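Local coordinates for protein alpha-glucosidase ([Eubacterium] rectale, PDB 6PNR) that probably hydrolyses alpha-linked sulfoquinovosides, as a family 31 glycoside hydrolase that binds a sulfonated aza-sugar inhibitor, at residues Glu36-Tyr41 against Phe45-Tyr50; Ala188-Arg193 against His198-Trp203; Pro132-Glu137 against Ser407-His412. All blocks are in the same frame, centred on the assembly; numbering follows the deposited sequence.

Contact 1: Glu36-Tyr41 against Phe45-Tyr50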
loop_
_atom_site.group_PDB
_atom_site.type_symbol
_atom_site.label_atom_id
_atom_site.label_comp_id
_atom_site.label_asym_id
_atom_site.label_seq_id
_atom_site.Cartn_x
_atom_site.Cartn_y
_atom_site.Cartn_z
ATOM N N GLU A 36 4.619 3.111 17.128
ATOM C CA GLU A 36 3.557 2.911 16.160
ATOM C C GLU A 36 2.977 4.244 15.704
ATOM O O GLU A 36 3.121 5.275 16.362
ATOM C CB GLU A 36 2.448 2.049 16.753
ATOM C CG GLU A 36 1.684 2.711 17.876
ATOM C CD GLU A 36 2.327 2.504 19.239
ATOM O OE1 GLU A 36 3.462 1.977 19.309
ATOM O OE2 GLU A 36 1.689 2.874 20.244
ATOM N N ASP A 37 2.324 4.211 14.546
ATOM C CA ASP A 37 1.495 5.312 14.067
ATOM C C ASP A 37 0.152 4.714 13.663
ATOM O O ASP A 37 0.080 3.922 12.715
ATOM C CB ASP A 37 2.155 6.046 12.895
ATOM C CG ASP A 37 1.335 7.241 12.412
ATOM O OD1 ASP A 37 1.249 8.254 13.136
ATOM O OD2 ASP A 37 0.773 7.160 11.304
ATOM N N VAL A 38 -0.897 5.073 14.396
ATOM C CA VAL A 38 -2.242 4.539 14.205
ATOM C C VAL A 38 -3.102 5.678 13.675
ATOM O O VAL A 38 -3.417 6.621 14.412
ATOM C CB VAL A 38 -2.816 3.961 15.509
ATOM C CG1 VAL A 38 -4.232 3.411 15.300
ATOM C CG2 VAL A 38 -1.912 2.875 16.051
ATOM N N ASP A 39 -3.470 5.601 12.396
ATOM C CA ASP A 39 -4.286 6.619 11.732
ATOM C C ASP A 39 -5.723 6.105 11.625
ATOM O O ASP A 39 -6.003 5.201 10.833
ATOM C CB ASP A 39 -3.711 6.936 10.351
ATOM C CG ASP A 39 -4.485 8.023 9.622
ATOM O OD1 ASP A 39 -5.298 8.726 10.263
ATOM O OD2 ASP A 39 -4.277 8.167 8.400
ATOM N N MET A 40 -6.629 6.687 12.407
ATOM C CA MET A 40 -8.012 6.234 12.488
ATOM C C MET A 40 -8.957 7.161 11.726
ATOM O O MET A 40 -8.913 8.379 11.907
ATOM C CB MET A 40 -8.459 6.163 13.937
ATOM C CG MET A 40 -9.873 5.697 14.064
ATOM S SD MET A 40 -10.581 6.099 15.647
ATOM C CE MET A 40 -12.167 5.263 15.427
ATOM N N TYR A 41 -9.845 6.581 10.912
ATOM C CA TYR A 41 -10.869 7.386 10.232
ATOM C C TYR A 41 -12.142 6.551 10.144
ATOM O O TYR A 41 -12.213 5.617 9.342
ATOM C CB TYR A 41 -10.405 7.831 8.853
ATOM C CG TYR A 41 -11.421 8.687 8.129
ATOM C CD1 TYR A 41 -11.551 10.042 8.416
ATOM C CD2 TYR A 41 -12.246 8.141 7.158
ATOM C CE1 TYR A 41 -12.483 10.827 7.748
ATOM C CE2 TYR A 41 -13.173 8.915 6.486
ATOM C CZ TYR A 41 -13.294 10.251 6.788
ATOM O OH TYR A 41 -14.232 10.995 6.116
ATOM N N PHE A 45 -8.449 1.820 10.336
ATOM C CA PHE A 45 -7.187 2.088 11.033
ATOM C C PHE A 45 -6.021 1.784 10.097
ATOM O O PHE A 45 -5.762 0.618 9.782
ATOM C CB PHE A 45 -7.050 1.258 12.322
ATOM C CG PHE A 45 -8.017 1.644 13.426
ATOM C CD1 PHE A 45 -9.314 1.144 13.444
ATOM C CD2 PHE A 45 -7.619 2.490 14.452
ATOM C CE1 PHE A 45 -10.203 1.501 14.441
ATOM C CE2 PHE A 45 -8.502 2.840 15.466
ATOM C CZ PHE A 45 -9.791 2.356 15.459
ATOM N N LYS A 46 -5.313 2.822 9.670
ATOM C CA LYS A 46 -4.040 2.662 8.979
ATOM C C LYS A 46 -2.944 2.657 10.037
ATOM O O LYS A 46 -2.697 3.678 10.688
ATOM C CB LYS A 46 -3.827 3.780 7.961
ATOM C CG LYS A 46 -2.503 3.708 7.211
ATOM C CD LYS A 46 -2.321 4.909 6.276
ATOM C CE LYS A 46 -0.859 5.080 5.876
ATOM N NZ LYS A 46 -0.217 3.759 5.571
ATOM N N ILE A 47 -2.313 1.504 10.228
ATOM C CA ILE A 47 -1.335 1.296 11.286
ATOM C C ILE A 47 0.025 1.016 10.654
ATOM O O ILE A 47 0.159 0.110 9.822
ATOM C CB ILE A 47 -1.759 0.147 12.219
ATOM C CG1 ILE A 47 -3.000 0.564 13.023
ATOM C CG2 ILE A 47 -0.610 -0.243 13.154
ATOM C CD1 ILE A 47 -3.543 -0.524 13.906
ATOM N N THR A 48 1.026 1.797 11.044
ATOM C CA THR A 48 2.412 1.531 10.694
ATOM C C THR A 48 3.245 1.544 11.969
ATOM O O THR A 48 2.824 2.068 13.002
ATOM C CB THR A 48 2.962 2.562 9.706
ATOM O OG1 THR A 48 2.834 3.869 10.279
ATOM C CG2 THR A 48 2.199 2.506 8.390
ATOM N N ASP A 49 4.442 0.968 11.883
ATOM C CA ASP A 49 5.342 0.868 13.019
ATOM C C ASP A 49 6.737 1.296 12.585
ATOM O O ASP A 49 7.154 1.032 11.453
ATOM C CB ASP A 49 5.364 -0.578 13.567
ATOM C CG ASP A 49 5.967 -0.688 14.970
ATOM O OD1 ASP A 49 5.979 0.323 15.715
ATOM O OD2 ASP A 49 6.427 -1.806 15.319
ATOM N N TYR A 50 7.456 1.953 13.488
ATOM C CA TYR A 50 8.858 2.308 13.282
ATOM C C TYR A 50 9.680 1.545 14.319
ATOM O O TYR A 50 9.698 1.916 15.494
ATOM C CB TYR A 50 9.060 3.809 13.402
ATOM C CG TYR A 50 10.506 4.238 13.318
ATOM C CD1 TYR A 50 11.373 3.663 12.392
ATOM C CD2 TYR A 50 10.997 5.243 14.142
ATOM C CE1 TYR A 50 12.704 4.071 12.305
ATOM C CE2 TYR A 50 12.317 5.660 14.062
ATOM C CZ TYR A 50 13.169 5.071 13.147
ATOM O OH TYR A 50 14.487 5.501 13.078
#

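Contact 2: Ala188-Arg193 against His198-Trp203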
loop_
_atom_site.group_PDB
_atom_site.type_symbol
_atom_site.label_atom_id
_atom_site.label_comp_id
_atom_site.label_asym_id
_atom_site.label_seq_id
_atom_site.Cartn_x
_atom_site.Cartn_y
_atom_site.Cartn_z
ATOM N N ALA A 188 -1.271 -7.381 17.457
ATOM C CA ALA A 188 -0.381 -8.476 17.109
ATOM C C ALA A 188 -0.354 -8.629 15.598
ATOM O O ALA A 188 -1.173 -8.054 14.878
ATOM C CB ALA A 188 -0.797 -9.792 17.779
ATOM N N ASP A 189 0.611 -9.413 15.118
ATOM C CA ASP A 189 0.716 -9.729 13.695
ATOM C C ASP A 189 1.268 -11.145 13.585
ATOM O O ASP A 189 2.448 -11.371 13.868
ATOM C CB ASP A 189 1.608 -8.717 12.968
ATOM C CG ASP A 189 1.607 -8.895 11.446
ATOM O OD1 ASP A 189 1.114 -9.924 10.943
ATOM O OD2 ASP A 189 2.097 -7.982 10.738
ATOM N N PHE A 190 0.416 -12.089 13.176
ATOM C CA PHE A 190 0.788 -13.500 13.082
ATOM C C PHE A 190 1.278 -13.768 11.664
ATOM O O PHE A 190 0.500 -13.705 10.706
ATOM C CB PHE A 190 -0.393 -14.413 13.438
ATOM C CG PHE A 190 -0.666 -14.525 14.923
ATOM C CD1 PHE A 190 -0.288 -13.513 15.797
ATOM C CD2 PHE A 190 -1.277 -15.660 15.443
ATOM C CE1 PHE A 190 -0.535 -13.616 17.153
ATOM C CE2 PHE A 190 -1.527 -15.775 16.801
ATOM C CZ PHE A 190 -1.149 -14.760 17.660
ATOM N N ASP A 191 2.562 -14.091 11.533
ATOM C CA ASP A 191 3.252 -14.125 10.248
ATOM C C ASP A 191 3.509 -15.578 9.877
ATOM O O ASP A 191 4.335 -16.244 10.508
ATOM C CB ASP A 191 4.547 -13.317 10.353
ATOM C CG ASP A 191 5.386 -13.343 9.086
ATOM O OD1 ASP A 191 5.016 -14.015 8.096
ATOM O OD2 ASP A 191 6.434 -12.660 9.082
ATOM N N PHE A 192 2.811 -16.073 8.848
ATOM C CA PHE A 192 2.979 -17.453 8.392
ATOM C C PHE A 192 3.644 -17.525 7.014
ATOM O O PHE A 192 3.378 -18.450 6.234
ATOM C CB PHE A 192 1.640 -18.185 8.350
ATOM C CG PHE A 192 0.864 -18.129 9.639
ATOM C CD1 PHE A 192 1.064 -19.085 10.630
ATOM C CD2 PHE A 192 -0.077 -17.128 9.853
ATOM C CE1 PHE A 192 0.343 -19.041 11.829
ATOM C CE2 PHE A 192 -0.800 -17.074 11.041
ATOM C CZ PHE A 192 -0.591 -18.040 12.034
ATOM N N ARG A 193 4.507 -16.556 6.706
ATOM C CA ARG A 193 5.119 -16.469 5.386
ATOM C C ARG A 193 6.365 -17.335 5.233
ATOM O O ARG A 193 6.767 -17.613 4.100
ATOM C CB ARG A 193 5.463 -15.011 5.067
ATOM C CG ARG A 193 4.236 -14.131 4.819
ATOM C CD ARG A 193 4.616 -12.658 4.672
ATOM N NE ARG A 193 5.024 -12.084 5.949
ATOM C CZ ARG A 193 5.224 -10.789 6.157
ATOM N NH1 ARG A 193 5.065 -9.919 5.163
ATOM N NH2 ARG A 193 5.583 -10.365 7.363
ATOM N N HIS A 198 6.539 -20.200 12.064
ATOM C CA HIS A 198 5.587 -19.113 12.245
ATOM C C HIS A 198 6.216 -18.101 13.189
ATOM O O HIS A 198 7.005 -18.462 14.067
ATOM C CB HIS A 198 4.262 -19.605 12.838
ATOM C CG HIS A 198 3.813 -20.940 12.327
ATOM N ND1 HIS A 198 3.767 -21.251 10.987
ATOM C CD2 HIS A 198 3.386 -22.046 12.984
ATOM C CE1 HIS A 198 3.329 -22.488 10.838
ATOM N NE2 HIS A 198 3.088 -22.992 12.035
ATOM N N GLU A 199 5.882 -16.830 13.010
ATOM C CA GLU A 199 6.390 -15.800 13.908
ATOM C C GLU A 199 5.233 -14.934 14.370
ATOM O O GLU A 199 4.514 -14.356 13.544
ATOM C CB GLU A 199 7.483 -14.949 13.249
ATOM C CG GLU A 199 8.021 -13.857 14.167
ATOM C CD GLU A 199 9.311 -13.212 13.646
ATOM O OE1 GLU A 199 9.217 -12.250 12.854
ATOM O OE2 GLU A 199 10.414 -13.671 14.032
ATOM N N LEU A 200 5.069 -14.832 15.684
ATOM C CA LEU A 200 3.953 -14.128 16.298
ATOM C C LEU A 200 4.491 -12.836 16.900
ATOM O O LEU A 200 5.179 -12.864 17.928
ATOM C CB LEU A 200 3.285 -15.002 17.354
ATOM C CG LEU A 200 3.095 -16.477 16.984
ATOM C CD1 LEU A 200 2.449 -17.231 18.149
ATOM C CD2 LEU A 200 2.282 -16.669 15.693
ATOM N N GLN A 201 4.213 -11.713 16.240
ATOM C CA GLN A 201 4.630 -10.399 16.721
ATOM C C GLN A 201 3.558 -9.826 17.645
ATOM O O GLN A 201 2.381 -9.783 17.279
ATOM C CB GLN A 201 4.881 -9.442 15.554
ATOM C CG GLN A 201 5.261 -8.036 16.009
ATOM C CD GLN A 201 5.397 -7.030 14.863
ATOM O OE1 GLN A 201 5.582 -5.833 15.095
ATOM N NE2 GLN A 201 5.317 -7.511 13.633
ATOM N N ILE A 202 3.967 -9.380 18.836
ATOM C CA ILE A 202 3.065 -8.825 19.844
ATOM C C ILE A 202 3.595 -7.464 20.269
ATOM O O ILE A 202 4.801 -7.306 20.483
ATOM C CB ILE A 202 2.935 -9.750 21.079
ATOM C CG1 ILE A 202 2.894 -11.228 20.684
ATOM C CG2 ILE A 202 1.692 -9.385 21.875
ATOM C CD1 ILE A 202 1.648 -11.657 19.934
ATOM N N TRP A 203 2.703 -6.477 20.409
ATOM C CA TRP A 203 3.162 -5.131 20.788
ATOM C C TRP A 203 3.147 -4.919 22.300
ATOM O O TRP A 203 2.819 -3.834 22.803
ATOM C CB TRP A 203 2.346 -4.058 20.069
ATOM C CG TRP A 203 2.720 -3.945 18.615
ATOM C CD1 TRP A 203 3.541 -4.786 17.912
ATOM C CD2 TRP A 203 2.308 -2.925 17.694
ATOM N NE1 TRP A 203 3.647 -4.357 16.604
ATOM C CE2 TRP A 203 2.904 -3.217 16.449
ATOM C CE3 TRP A 203 1.481 -1.802 17.798
ATOM C CZ2 TRP A 203 2.694 -2.431 15.313
ATOM C CZ3 TRP A 203 1.267 -1.026 16.660
ATOM C CH2 TRP A 203 1.878 -1.343 15.441
HETATM O O HOH W 1 4.737 -10.145 12.350
HETATM O O HOH W 2 7.044 -11.314 11.497
#

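Contact 3: Pro132-Glu137 against Ser407-His412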
loop_
_atom_site.group_PDB
_atom_site.type_symbol
_atom_site.label_atom_id
_atom_site.label_comp_id
_atom_site.label_asym_id
_atom_site.label_seq_id
_atom_site.Cartn_x
_atom_site.Cartn_y
_atom_site.Cartn_z
ATOM N N PRO A 132 -2.459 -9.193 10.731
ATOM C CA PRO A 132 -2.589 -8.269 11.864
ATOM C C PRO A 132 -3.846 -8.561 12.667
ATOM O O PRO A 132 -4.897 -8.884 12.115
ATOM C CB PRO A 132 -2.669 -6.894 11.185
ATOM C CG PRO A 132 -1.872 -7.086 9.929
ATOM C CD PRO A 132 -2.125 -8.495 9.477
ATOM N N ILE A 133 -3.725 -8.436 13.986
ATOM C CA ILE A 133 -4.813 -8.719 14.922
ATOM C C ILE A 133 -5.254 -7.380 15.504
ATOM O O ILE A 133 -4.664 -6.884 16.472
ATOM C CB ILE A 133 -4.360 -9.696 16.026
ATOM C CG1 ILE A 133 -3.723 -10.951 15.416
ATOM C CG2 ILE A 133 -5.520 -10.024 17.007
ATOM C CD1 ILE A 133 -4.625 -11.757 14.494
ATOM N N TRP A 134 -6.257 -6.761 14.880
ATOM C CA TRP A 134 -6.716 -5.432 15.276
ATOM C C TRP A 134 -8.155 -5.332 14.793
ATOM O O TRP A 134 -8.393 -5.381 13.583
ATOM C CB TRP A 134 -5.835 -4.341 14.654
ATOM C CG TRP A 134 -6.105 -2.935 15.132
ATOM C CD1 TRP A 134 -6.824 -1.969 14.483
ATOM C CD2 TRP A 134 -5.642 -2.335 16.353
ATOM N NE1 TRP A 134 -6.835 -0.807 15.222
ATOM C CE2 TRP A 134 -6.123 -1.009 16.378
ATOM C CE3 TRP A 134 -4.882 -2.798 17.435
ATOM C CZ2 TRP A 134 -5.861 -0.139 17.440
ATOM C CZ3 TRP A 134 -4.616 -1.926 18.486
ATOM C CH2 TRP A 134 -5.101 -0.618 18.480
ATOM N N THR A 135 -9.106 -5.246 15.719
ATOM C CA THR A 135 -10.502 -5.176 15.299
ATOM C C THR A 135 -10.770 -3.824 14.643
ATOM O O THR A 135 -10.266 -2.787 15.083
ATOM C CB THR A 135 -11.451 -5.430 16.483
ATOM O OG1 THR A 135 -12.813 -5.363 16.034
ATOM C CG2 THR A 135 -11.237 -4.437 17.628
ATOM N N SER A 136 -11.506 -3.845 13.535
ATOM C CA SER A 136 -11.762 -2.616 12.790
ATOM C C SER A 136 -12.897 -2.889 11.815
ATOM O O SER A 136 -13.343 -4.027 11.656
ATOM C CB SER A 136 -10.510 -2.136 12.038
ATOM O OG SER A 136 -10.272 -2.925 10.874
ATOM N N GLU A 137 -13.348 -1.839 11.146
ATOM C CA GLU A 137 -14.157 -2.075 9.961
ATOM C C GLU A 137 -13.396 -3.032 9.041
ATOM O O GLU A 137 -12.180 -2.871 8.849
ATOM C CB GLU A 137 -14.454 -0.752 9.247
ATOM C CG GLU A 137 -15.451 0.129 9.993
ATOM C CD GLU A 137 -16.890 -0.324 9.796
ATOM O OE1 GLU A 137 -17.151 -1.157 8.900
ATOM O OE2 GLU A 137 -17.762 0.134 10.555
ATOM N N SER A 407 -3.723 1.395 28.532
ATOM C CA SER A 407 -3.620 2.131 27.278
ATOM C C SER A 407 -4.722 1.699 26.311
ATOM O O SER A 407 -5.087 0.519 26.269
ATOM C CB SER A 407 -2.258 1.901 26.630
ATOM O OG SER A 407 -2.279 2.320 25.278
ATOM N N PRO A 408 -5.269 2.624 25.520
ATOM C CA PRO A 408 -6.183 2.210 24.444
ATOM C C PRO A 408 -5.518 1.310 23.416
ATOM O O PRO A 408 -6.228 0.617 22.675
ATOM C CB PRO A 408 -6.628 3.543 23.835
ATOM C CG PRO A 408 -5.501 4.487 24.165
ATOM C CD PRO A 408 -5.082 4.085 25.541
ATOM N N MET A 409 -4.180 1.272 23.360
ATOM C CA MET A 409 -3.503 0.285 22.522
ATOM C C MET A 409 -3.736 -1.139 23.019
ATOM O O MET A 409 -3.545 -2.094 22.260
ATOM C CB MET A 409 -2.004 0.584 22.459
ATOM C CG MET A 409 -1.645 1.869 21.696
ATOM S SD MET A 409 -2.129 1.810 19.969
ATOM C CE MET A 409 -1.178 0.415 19.371
ATOM N N ILE A 410 -4.162 -1.295 24.266
ATOM C CA ILE A 410 -4.496 -2.591 24.831
ATOM C C ILE A 410 -6.003 -2.801 24.889
ATOM O O ILE A 410 -6.483 -3.907 24.647
ATOM C CB ILE A 410 -3.873 -2.727 26.239
ATOM C CG1 ILE A 410 -2.350 -2.576 26.189
ATOM C CG2 ILE A 410 -4.308 -4.035 26.911
ATOM C CD1 ILE A 410 -1.637 -3.625 25.379
ATOM N N GLU A 411 -6.767 -1.748 25.206
ATOM C CA GLU A 411 -8.209 -1.902 25.350
ATOM C C GLU A 411 -8.951 -1.936 24.019
ATOM O O GLU A 411 -10.105 -2.386 23.993
ATOM C CB GLU A 411 -8.780 -0.780 26.220
ATOM C CG GLU A 411 -8.229 -0.753 27.634
ATOM C CD GLU A 411 -8.844 -1.810 28.521
ATOM O OE1 GLU A 411 -9.410 -2.793 27.993
ATOM O OE2 GLU A 411 -8.775 -1.648 29.759
ATOM N N HIS A 412 -8.328 -1.476 22.928
ATOM C CA HIS A 412 -9.004 -1.468 21.631
ATOM C C HIS A 412 -9.512 -2.857 21.257
ATOM O O HIS A 412 -10.697 -3.032 20.947
ATOM C CB HIS A 412 -8.077 -0.929 20.539
ATOM C CG HIS A 412 -8.658 -1.059 19.165
ATOM N ND1 HIS A 412 -9.473 -0.095 18.609
ATOM C CD2 HIS A 412 -8.594 -2.065 18.260
ATOM C CE1 HIS A 412 -9.864 -0.488 17.410
ATOM N NE2 HIS A 412 -9.347 -1.681 17.175
#

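Contact 1: Glu36-Tyr41 against Phe45-Tyr50
The F45 ring carries M40 on one face: methylene CG sits 3.8 Å from the centroid of the F45 ring, a CH-pi contact set toward the rim. At the ring's edge, near its plane, V38 CG1 meets F45 CD2 at 3.6 Å. M40 has CG anti to its backbone N (chi1 -180°) and stays extended beyond it, so this unbranched, polarisable chain can lie along the ring face; SD reaches F45 CZ obliquely at 3.8 Å, a Met-aromatic contact. W134 and H412 meet the same ring edge-to-face.

V38 and I47 continue this face side by side, V38 CG1 lying 3.8 Å from I47 CG1; beta-branched residues favour extended strands, and here they fill the space beside the rings, V38 at the edge of F45 and I47 against W203. The two strands form an antiparallel beta hairpin, with D37-T48 and D39-K46 as hydrogen-bonded pairs. D37 N gives T48 O a nearly straight bond of 2.7 Å, and T48 N returns one to D37 O.

The other face bears the exposed charged and polar residues D37, D39, K46 and T48; T48 OG1 lies 3.5 Å from D37 CB. The face of F45 is mainly apolar but carries an acidic pair at its E36/D49 end. Both carboxylates form salt bridges with R101, whose positive charge probably offsets their repulsion.

Contact 2: Ala188-Arg193 against His198-Trp203
Two carboxylates, D191 and E199, stand side by side on one face of the sheet and share a single water. It donates to D191 OD2 at 2.8 Å and to E199 OE1 at 2.7 Å; the water probably eases the repulsion between them, and the arginines near E199 would favour the charged form. E199 has salt bridges to R105 and R54, and its OE1 also takes a hydrogen bond from Y50 OH of the second subunit. D191 OD1 accepts from the backbone N of R193, two residues on, closing an Asx turn. The R193 guanidinium also grips D191 side-on, through NE and NH2, but this holds for one of two modelled conformers and is therefore doubtful as a constant feature. A second water accepts from Q201 NE2 and donates to D189 O.

These residues belong to an antiparallel beta hairpin inside a six-stranded sheet, where D189-Q201 and D191-E199 are the hydrogen-bonded pairs. The polar face just described is backed by an apolar one. There L200 CD2 stands over the F190 ring, 3.8 Å from the ring centroid, and F190, with CG anti to its carbonyl carbon (chi1 -77°), offers the flat of the ring to that methyl. I202 CD1 touches both the small A188, at CB, 3.8 Å away, and the rim atom F190 CE1, obliquely. At the turn end F192 points its edge toward the face of H198, planes at 61°, F192 CD1 lying 3.5 Å from H198 ND1. H198 suits this place because its other nitrogen, NE2, bonds to E112. At the far end, Q201 OE1 accepts from W203 NE1 at 2.9 Å, the oxygen lying near the plane of the indole.

Contact 3: Pro132-Glu137 against Ser407-His412
H412 lies flat against W134 in an offset stack, joining the first turn of helix 408-429, from the TIM-barrel domain, to the chain that follows strand 130-133 of the beta-sheet domain. The ring planes differ by 8°, and the imidazole centroid is 3.9 Å from that of the indole's six-membered ring.

Along H412, CB first meets the far rim of the indole, 3.6 Å from W134 CH2. CG is anti to the backbone N (chi1 173°), which carries the imidazole out from the helix and across the indole face. CG itself lies 3.4 Å from W134 CZ2, and CD2 follows at 3.3 Å from W134 CE2, over the middle of the indole. On the other branch, ND1 projects beyond the rim of the benzo ring, past CZ2, and hydrogen-bonds to L395 O. CE1 lies beside the carbonyl of T135. At the tip, NE2 donates to T135 O, which sits close to the imidazole plane; the modelled separation from NE2 to O, 2.5 Å, is short and its exact value doubtful. With both nitrogens turned to carbonyl oxygens, the imidazole may well be protonated, and an electron-rich indole would suit such a partner. Histidine thus combines a flat face for stacking with polar edges for two bonds.

T135 CG2 approaches H412 NE2 from the side of the imidazole opposite W134, 3.4 Å from CG2 to NE2, while T135 OG1 is held by N166 O. N413, the next residue of the helix, bonds to T135 N and I133 O, so the loop is gripped through its backbone too. S407 N-caps the helix, its OG accepting from M409 N, and M409 in turn bends its chain so that SD comes obliquely to the indole, 4.1 Å from W134 CH2.

Contacts 1 and 2 are hairpins of one six-stranded sheet, and contact 3 joins that sheet to the catalytic barrel. F45 of contact 1 meets both stacked rings of contact 3: F45 CG is 3.3 Å from W134 NE1, and F45 CZ 3.5 Å from H412 CE1. W203 of contact 2 packs against the face of contact 1 that carries E36, I47 and D49, its CZ3 3.3 Å from E36 CB, and also touches M409. A188 O and I133 N, 2.7 Å apart, probably share a hydrogen bond between contacts 2 and 3. The bound aza-sugar lies about 14 Å from the M40 side chain and about 12 Å from that of T135; E137 makes a weak, long ion pair with R441 of its pocket.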